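Local coordinates for protein monovalent Na+/H+ antiporter subunit A (Dietzia sp. DQ12-45-1b, PDB 7D3U) that probably exchanges sodium ions for protons across the bacterial cell membrane as a subunit of the Mrp antiporter complex, at residues V80-S92 with Y104-L116. Residues are numbered along the deposited sequence; the frame is centred on the assembly and turned at random.
Sequences VLGIGAVVMAYSS and YYGLMTLFAASML. With LMT (dodecyl-beta-D-maltoside), chain T; LMT (dodecyl-beta-D-maltoside), chain Z.
Tyr-104 meets Ser-91 through its phenol oxygen: Ser-91 OG gives a weak hydrogen bond, 2.9 Å long, to Tyr-104 OH. A long tyrosine side chain suits this end of the contact, because with CG anti to the backbone N (chi1 167°) it carries a hydroxyl across to a small serine on the neighbouring helix. Tyr-105 takes Tyr-104 CD1 over the centre of one ring face and turns an edge to Met-88, whose SD sits 5.2 Å from the ring centroid in a Met-aromatic contact. The two side chains run past each other in opposite directions. Beyond the sulfur, the flexible Met-88 chain, bent at chi2 (-44°), brings its CE methyl 3.5 Å from Met-108 CB. Met-108, itself bent twice, lays its own CE against Val-87 CG1, the two side chains crossing at about a right angle. Thr-109 ties its hydroxyl back to its own helix, OG1 bonding to Tyr-105 O one turn earlier, while methyl CG2 meets Met-88 CE at 3.6 Å. Small residues then suit the middle: Ala-112 offers CB to Leu-81 CD2, and Gly-84, on the side of its helix that faces Ala-112, adds no side chain there. Farther along, Met-115 CB rests against Val-80 CG1 at 3.6 Å, and Leu-116 CD2 meets Leu-81 CD1 at 4.1 Å, again nearly perpendicular. Helix 29-45 packs on Leu-81 and Ala-112, and helix 231-240 on Tyr-104 and Met-108. With segment axes 10.0 Å apart and directions 173° apart, this is an antiparallel hairpin of successive, predicted transmembrane helices in the antiporter-like, complex I-related helical bundle.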
loop_
_atom_site.group_PDB
_atom_site.type_symbol
_atom_site.label_atom_id
_atom_site.label_comp_id
_atom_site.label_asym_id
_atom_site.label_seq_id
_atom_site.Cartn_x
_atom_site.Cartn_y
_atom_site.Cartn_z
ATOM N N VAL B 80 -35.594 1.172 34.389
ATOM C CA VAL B 80 -34.443 1.935 33.914
ATOM C C VAL B 80 -34.674 3.431 34.058
ATOM O O VAL B 80 -33.856 4.143 34.645
ATOM C CB VAL B 80 -34.125 1.555 32.453
ATOM C CG1 VAL B 80 -33.280 2.630 31.802
ATOM C CG2 VAL B 80 -33.415 0.220 32.402
ATOM N N LEU B 81 -35.798 3.931 33.537
ATOM C CA LEU B 81 -36.041 5.367 33.537
ATOM C C LEU B 81 -36.320 5.904 34.933
ATOM O O LEU B 81 -35.939 7.037 35.235
ATOM C CB LEU B 81 -37.198 5.703 32.599
ATOM C CG LEU B 81 -36.917 5.522 31.108
ATOM C CD1 LEU B 81 -38.113 5.955 30.285
ATOM C CD2 LEU B 81 -35.681 6.299 30.704
ATOM N N GLY B 82 -36.965 5.125 35.805
ATOM C CA GLY B 82 -37.190 5.597 37.159
ATOM C C GLY B 82 -35.901 5.733 37.945
ATOM O O GLY B 82 -35.690 6.728 38.646
ATOM N N ILE B 83 -35.017 4.740 37.834
ATOM C CA ILE B 83 -33.724 4.836 38.498
ATOM C C ILE B 83 -32.891 5.950 37.882
ATOM O O ILE B 83 -32.170 6.661 38.588
ATOM C CB ILE B 83 -32.992 3.484 38.455
ATOM C CG1 ILE B 83 -33.831 2.411 39.144
ATOM C CG2 ILE B 83 -31.640 3.592 39.127
ATOM C CD1 ILE B 83 -34.197 2.753 40.565
ATOM N N GLY B 84 -32.999 6.148 36.567
ATOM C CA GLY B 84 -32.303 7.263 35.945
ATOM C C GLY B 84 -32.792 8.606 36.450
ATOM O O GLY B 84 -31.995 9.507 36.720
ATOM N N ALA B 85 -34.107 8.752 36.606
ATOM C CA ALA B 85 -34.663 9.996 37.122
ATOM C C ALA B 85 -34.238 10.234 38.563
ATOM O O ALA B 85 -33.861 11.355 38.926
ATOM C CB ALA B 85 -36.185 9.976 37.013
ATOM N N VAL B 86 -34.299 9.200 39.403
ATOM C CA VAL B 86 -33.907 9.397 40.794
ATOM C C VAL B 86 -32.411 9.666 40.894
ATOM O O VAL B 86 -31.967 10.433 41.758
ATOM C CB VAL B 86 -34.346 8.198 41.657
ATOM C CG1 VAL B 86 -33.841 8.326 43.082
ATOM C CG2 VAL B 86 -35.853 8.061 41.633
ATOM N N VAL B 87 -31.612 9.106 39.981
ATOM C CA VAL B 87 -30.181 9.367 40.007
ATOM C C VAL B 87 -29.888 10.779 39.523
ATOM O O VAL B 87 -28.962 11.426 40.016
ATOM C CB VAL B 87 -29.431 8.304 39.185
ATOM C CG1 VAL B 87 -28.064 8.803 38.778
ATOM C CG2 VAL B 87 -29.296 7.028 39.988
ATOM N N MET B 88 -30.677 11.297 38.581
ATOM C CA MET B 88 -30.523 12.698 38.199
ATOM C C MET B 88 -30.902 13.622 39.348
ATOM O O MET B 88 -30.214 14.617 39.610
ATOM C CB MET B 88 -31.371 13.012 36.970
ATOM C CG MET B 88 -30.943 12.279 35.726
ATOM S SD MET B 88 -29.166 12.292 35.490
ATOM C CE MET B 88 -29.046 11.085 34.184
ATOM N N ALA B 89 -31.996 13.307 40.044
ATOM C CA ALA B 89 -32.402 14.114 41.188
ATOM C C ALA B 89 -31.361 14.073 42.298
ATOM O O ALA B 89 -31.199 15.053 43.033
ATOM C CB ALA B 89 -33.755 13.637 41.711
ATOM N N TYR B 90 -30.650 12.955 42.436
ATOM C CA TYR B 90 -29.598 12.865 43.443
ATOM C C TYR B 90 -28.320 13.563 42.986
ATOM O O TYR B 90 -27.630 14.196 43.793
ATOM C CB TYR B 90 -29.331 11.397 43.768
ATOM C CG TYR B 90 -28.007 11.124 44.431
ATOM C CD1 TYR B 90 -27.857 11.254 45.802
ATOM C CD2 TYR B 90 -26.911 10.710 43.689
ATOM C CE1 TYR B 90 -26.653 10.996 46.412
ATOM C CE2 TYR B 90 -25.704 10.451 44.290
ATOM C CZ TYR B 90 -25.580 10.595 45.651
ATOM O OH TYR B 90 -24.376 10.338 46.253
ATOM N N SER B 91 -27.995 13.463 41.697
ATOM C CA SER B 91 -26.780 14.061 41.162
ATOM C C SER B 91 -26.884 15.570 41.031
ATOM O O SER B 91 -25.851 16.243 40.958
ATOM C CB SER B 91 -26.456 13.453 39.801
ATOM O OG SER B 91 -25.303 14.056 39.248
ATOM N N SER B 92 -28.099 16.116 40.985
ATOM C CA SER B 92 -28.232 17.567 40.966
ATOM C C SER B 92 -27.701 18.189 42.248
ATOM O O SER B 92 -27.290 19.353 42.249
ATOM C CB SER B 92 -29.690 17.962 40.759
ATOM O OG SER B 92 -29.824 19.368 40.786
ATOM N N TYR B 104 -21.023 14.994 31.942
ATOM C CA TYR B 104 -21.624 13.991 32.810
ATOM C C TYR B 104 -23.082 13.741 32.447
ATOM O O TYR B 104 -23.520 12.588 32.384
ATOM C CB TYR B 104 -21.495 14.428 34.270
ATOM C CG TYR B 104 -22.343 13.643 35.241
ATOM C CD1 TYR B 104 -23.642 14.037 35.535
ATOM C CD2 TYR B 104 -21.841 12.524 35.881
ATOM C CE1 TYR B 104 -24.416 13.328 36.421
ATOM C CE2 TYR B 104 -22.610 11.812 36.772
ATOM C CZ TYR B 104 -23.896 12.218 37.037
ATOM O OH TYR B 104 -24.668 11.511 37.923
ATOM N N TYR B 105 -23.848 14.805 32.202
ATOM C CA TYR B 105 -25.273 14.643 31.933
ATOM C C TYR B 105 -25.513 14.109 30.528
ATOM O O TYR B 105 -26.348 13.221 30.328
ATOM C CB TYR B 105 -25.999 15.969 32.144
ATOM C CG TYR B 105 -26.180 16.317 33.598
ATOM C CD1 TYR B 105 -27.087 15.627 34.386
ATOM C CD2 TYR B 105 -25.440 17.330 34.187
ATOM C CE1 TYR B 105 -27.255 15.937 35.715
ATOM C CE2 TYR B 105 -25.601 17.647 35.516
ATOM C CZ TYR B 105 -26.509 16.947 36.275
ATOM O OH TYR B 105 -26.676 17.259 37.601
ATOM N N GLY B 106 -24.790 14.636 29.539
ATOM C CA GLY B 106 -24.922 14.148 28.178
ATOM C C GLY B 106 -24.606 12.679 28.022
ATOM O O GLY B 106 -24.983 12.076 27.013
ATOM N N LEU B 107 -23.919 12.087 28.994
ATOM C CA LEU B 107 -23.665 10.654 29.009
ATOM C C LEU B 107 -24.642 9.896 29.891
ATOM O O LEU B 107 -25.152 8.850 29.484
ATOM C CB LEU B 107 -22.238 10.374 29.482
ATOM C CG LEU B 107 -21.134 10.694 28.480
ATOM C CD1 LEU B 107 -19.775 10.401 29.080
ATOM C CD2 LEU B 107 -21.342 9.893 27.214
ATOM N N MET B 108 -24.933 10.409 31.086
ATOM C CA MET B 108 -25.819 9.696 31.995
ATOM C C MET B 108 -27.262 9.689 31.511
ATOM O O MET B 108 -28.041 8.832 31.939
ATOM C CB MET B 108 -25.731 10.306 33.390
ATOM C CG MET B 108 -24.541 9.823 34.188
ATOM S SD MET B 108 -24.795 8.152 34.799
ATOM C CE MET B 108 -26.313 8.384 35.708
ATOM N N THR B 109 -27.637 10.616 30.632
ATOM C CA THR B 109 -28.948 10.565 29.999
ATOM C C THR B 109 -28.911 9.814 28.675
ATOM O O THR B 109 -29.900 9.181 28.296
ATOM C CB THR B 109 -29.492 11.976 29.780
ATOM O OG1 THR B 109 -28.728 12.627 28.761
ATOM C CG2 THR B 109 -29.418 12.784 31.056
ATOM N N LEU B 110 -27.788 9.879 27.957
ATOM C CA LEU B 110 -27.614 9.009 26.800
ATOM C C LEU B 110 -27.520 7.551 27.224
ATOM O O LEU B 110 -27.883 6.657 26.454
ATOM C CB LEU B 110 -26.372 9.420 26.010
ATOM C CG LEU B 110 -26.100 8.685 24.700
ATOM C CD1 LEU B 110 -25.791 9.679 23.602
ATOM C CD2 LEU B 110 -24.954 7.708 24.869
ATOM N N PHE B 111 -27.034 7.296 28.441
ATOM C CA PHE B 111 -27.099 5.953 28.999
ATOM C C PHE B 111 -28.538 5.477 29.115
ATOM O O PHE B 111 -28.853 4.345 28.731
ATOM C CB PHE B 111 -26.426 5.925 30.370
ATOM C CG PHE B 111 -25.702 4.648 30.664
ATOM C CD1 PHE B 111 -25.822 3.557 29.826
ATOM C CD2 PHE B 111 -24.892 4.542 31.780
ATOM C CE1 PHE B 111 -25.152 2.384 30.098
ATOM C CE2 PHE B 111 -24.218 3.375 32.055
ATOM C CZ PHE B 111 -24.349 2.293 31.214
ATOM N N ALA B 112 -29.421 6.327 29.639
ATOM C CA ALA B 112 -30.829 5.973 29.745
ATOM C C ALA B 112 -31.460 5.779 28.374
ATOM O O ALA B 112 -32.282 4.877 28.193
ATOM C CB ALA B 112 -31.583 7.045 30.526
ATOM N N ALA B 113 -31.087 6.606 27.398
ATOM C CA ALA B 113 -31.642 6.453 26.057
ATOM C C ALA B 113 -31.189 5.146 25.420
ATOM O O ALA B 113 -31.985 4.456 24.774
ATOM C CB ALA B 113 -31.247 7.642 25.185
ATOM N N SER B 114 -29.920 4.783 25.601
ATOM C CA SER B 114 -29.429 3.531 25.039
ATOM C C SER B 114 -30.061 2.332 25.734
ATOM O O SER B 114 -30.387 1.333 25.085
ATOM C CB SER B 114 -27.908 3.476 25.140
ATOM O OG SER B 114 -27.311 4.516 24.387
ATOM N N MET B 115 -30.262 2.418 27.050
ATOM C CA MET B 115 -30.954 1.342 27.752
ATOM C C MET B 115 -32.394 1.217 27.280
ATOM O O MET B 115 -32.903 0.104 27.098
ATOM C CB MET B 115 -30.910 1.578 29.258
ATOM C CG MET B 115 -29.852 0.777 29.963
ATOM S SD MET B 115 -29.755 -0.918 29.360
ATOM C CE MET B 115 -31.123 -1.671 30.233
ATOM N N LEU B 116 -33.071 2.351 27.085
ATOM C CA LEU B 116 -34.429 2.330 26.559
ATOM C C LEU B 116 -34.470 1.685 25.183
ATOM O O LEU B 116 -35.353 0.873 24.896
ATOM C CB LEU B 116 -34.985 3.752 26.501
ATOM C CG LEU B 116 -36.494 3.878 26.335
ATOM C CD1 LEU B 116 -37.181 3.083 27.409
ATOM C CD2 LEU B 116 -36.918 5.328 26.403
HETATM C C1 LMT T . -17.479 20.539 29.355
HETATM C C2 LMT T . -18.613 20.575 28.376
HETATM C C3 LMT T . -18.655 19.474 27.369
HETATM C C4 LMT T . -19.806 19.753 26.441
HETATM C C5 LMT T . -20.028 18.591 25.534
HETATM C C6 LMT T . -20.788 17.494 26.201
HETATM C C7 LMT T . -20.777 16.272 25.334
HETATM C C8 LMT T . -21.838 15.338 25.797
HETATM C C9 LMT T . -23.023 15.263 24.893
HETATM C C10 LMT T . -23.408 13.816 24.783
HETATM C C11 LMT T . -24.741 13.650 24.126
HETATM C C12 LMT T . -24.658 13.840 22.650
HETATM C C1B LMT Z . -54.718 -2.053 38.677
HETATM C C2B LMT Z . -55.787 -0.957 38.526
HETATM C C3B LMT Z . -56.480 -0.680 39.875
HETATM C C4B LMT Z . -55.448 -0.639 41.025
HETATM C C5B LMT Z . -54.693 -1.981 41.043
HETATM C C6B LMT Z . -55.091 -2.782 42.277
HETATM O O1B LMT Z . -53.460 -1.461 38.612
HETATM O O2B LMT Z . -55.146 0.166 38.076
HETATM O O3B LMT Z . -57.496 -1.568 40.116
HETATM O "O4'" LMT Z . -54.550 0.388 40.839
HETATM O O5B LMT Z . -54.884 -2.750 39.876
HETATM O O6B LMT Z . -54.350 -3.932 42.353
HETATM C "C1'" LMT Z . -49.668 -1.980 37.211
HETATM C "C2'" LMT Z . -50.724 -2.672 36.334
HETATM C "C3'" LMT Z . -52.154 -2.234 36.755
HETATM C "C4'" LMT Z . -52.351 -2.270 38.284
HETATM C "C5'" LMT Z . -51.111 -1.586 38.898
HETATM C "C6'" LMT Z . -51.168 -1.419 40.390
HETATM O "O1'" LMT Z . -48.421 -2.468 36.956
HETATM O "O2'" LMT Z . -50.516 -2.289 35.035
HETATM O "O3'" LMT Z . -53.081 -3.028 36.148
HETATM O "O5'" LMT Z . -49.953 -2.279 38.556
HETATM O "O6'" LMT Z . -51.408 -2.669 40.894
HETATM C C1 LMT Z . -47.385 -1.701 37.526
HETATM C C2 LMT Z . -46.411 -1.417 36.413
HETATM C C3 LMT Z . -45.066 -0.946 36.858
HETATM C C4 LMT Z . -44.519 -1.984 37.798
HETATM C C5 LMT Z . -43.533 -1.373 38.730
HETATM C C6 LMT Z . -42.237 -1.063 38.062
HETATM C C7 LMT Z . -41.156 -0.978 39.096
HETATM C C8 LMT Z . -40.399 0.288 38.906
HETATM C C9 LMT Z . -39.589 0.697 40.091
HETATM C C10 LMT Z . -38.853 1.954 39.721
HETATM C C11 LMT Z . -39.029 3.017 40.757
HETATM C C12 LMT Z . -38.130 4.182 40.514
#